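Local coordinates for succinylglutamate desuccinylase/aspartoacylase (Ruegeria sp. TM1040, PDB 3NA6), which probably hydrolyses the amide bond of an N-acylated amino acid as a metal-dependent hydrolase related to succinylglutamate desuccinylase and aspartoacylase, at residues 315-318 / 319-323. Numbering follows the deposited sequence.
Sequences GMIK and SGDCA
Between Lys318 and Asp321 the chain reverses through a type II beta turn, closed by Asp321 N donating to Lys318 O at 3.0 Å, with Gly320 taking the positive phi of the third position. The carboxylate of Asp321 reaches back over the same turn: with CG anti to its carbonyl carbon (chi1 -71°), OD2 accepts a hydrogen bond from Lys318 N at 2.7 Å. That donor stands above the carboxylate plane, 55° out of it. Ile317 packs alongside, its CG1 3.5 Å from Asp321 CB, while its CD1 rests 4.1 Å from Ala323 CB. Lys318 NZ stays 4.3 Å from Asp321 OD2, too far for a salt bridge, and is hydrogen-bonded to the backbone O of Asp31 of a second subunit; Asp321 OD1 is hydrogen-bonded to Ser32 OG of that subunit. An alanine here, lacking the carboxylate, would probably leave the Lys318 N-H without its side-chain acceptor and Ser32 of the second subunit without this partner. The case illustrates how an acidic side chain at the end of a turn can return the turn's own hydrogen bond, OD2 bracing the link between strands 316-317 and 322-327 while OD1 serves the subunit interface.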
# COMPACT_ATOMS: atom_id res chain seq x y z
N GLY A 315 -10.87 -20.42 4.19
CA GLY A 315 -10.16 -21.33 5.06
C GLY A 315 -9.84 -20.75 6.41
O GLY A 315 -9.78 -21.47 7.39
N MSE A 316 -9.62 -19.44 6.46
CA MSE A 316 -9.25 -18.78 7.68
C MSE A 316 -10.50 -18.02 8.10
O MSE A 316 -11.16 -17.38 7.25
CB MSE A 316 -8.10 -17.82 7.34
CG MSE A 316 -7.33 -17.33 8.48
SE MSE A 316 -6.16 -18.72 9.26
CE MSE A 316 -6.09 -17.63 10.89
N ILE A 317 -10.86 -18.11 9.40
CA ILE A 317 -11.97 -17.38 9.95
C ILE A 317 -11.43 -16.38 10.97
O ILE A 317 -10.37 -16.59 11.55
CB ILE A 317 -13.04 -18.34 10.55
CG1 ILE A 317 -14.32 -17.56 10.92
CG2 ILE A 317 -12.44 -19.15 11.77
CD1 ILE A 317 -15.56 -18.49 11.24
N LYS A 318 -12.13 -15.27 11.14
CA LYS A 318 -11.74 -14.23 12.09
C LYS A 318 -12.70 -14.13 13.24
O LYS A 318 -13.88 -14.44 13.11
CB LYS A 318 -11.68 -12.89 11.38
CG LYS A 318 -10.70 -12.91 10.25
CD LYS A 318 -10.42 -11.52 9.77
CE LYS A 318 -11.40 -11.14 8.73
NZ LYS A 318 -11.12 -12.00 7.56
N SER A 319 -12.20 -13.65 14.36
CA SER A 319 -13.05 -13.29 15.46
C SER A 319 -14.18 -12.36 15.00
O SER A 319 -13.97 -11.38 14.27
CB SER A 319 -12.21 -12.64 16.56
OG SER A 319 -12.99 -12.56 17.72
N GLY A 320 -15.40 -12.73 15.37
CA GLY A 320 -16.59 -11.99 15.02
C GLY A 320 -17.24 -12.41 13.70
O GLY A 320 -18.28 -11.85 13.35
N ASP A 321 -16.64 -13.34 12.96
CA ASP A 321 -17.24 -13.83 11.68
C ASP A 321 -18.39 -14.77 11.97
O ASP A 321 -18.31 -15.61 12.89
CB ASP A 321 -16.22 -14.57 10.80
CG ASP A 321 -15.17 -13.65 10.19
OD1 ASP A 321 -15.32 -12.43 10.26
OD2 ASP A 321 -14.15 -14.15 9.65
N CYS A 322 -19.46 -14.66 11.18
CA CYS A 322 -20.52 -15.66 11.21
C CYS A 322 -20.05 -16.98 10.61
O CYS A 322 -19.79 -17.05 9.42
CB CYS A 322 -21.73 -15.17 10.45
SG CYS A 322 -23.14 -16.31 10.60
N ALA A 323 -19.95 -18.02 11.43
CA ALA A 323 -19.47 -19.34 10.97
C ALA A 323 -20.48 -20.08 10.08
O ALA A 323 -20.10 -20.73 9.13
CB ALA A 323 -19.13 -20.23 12.17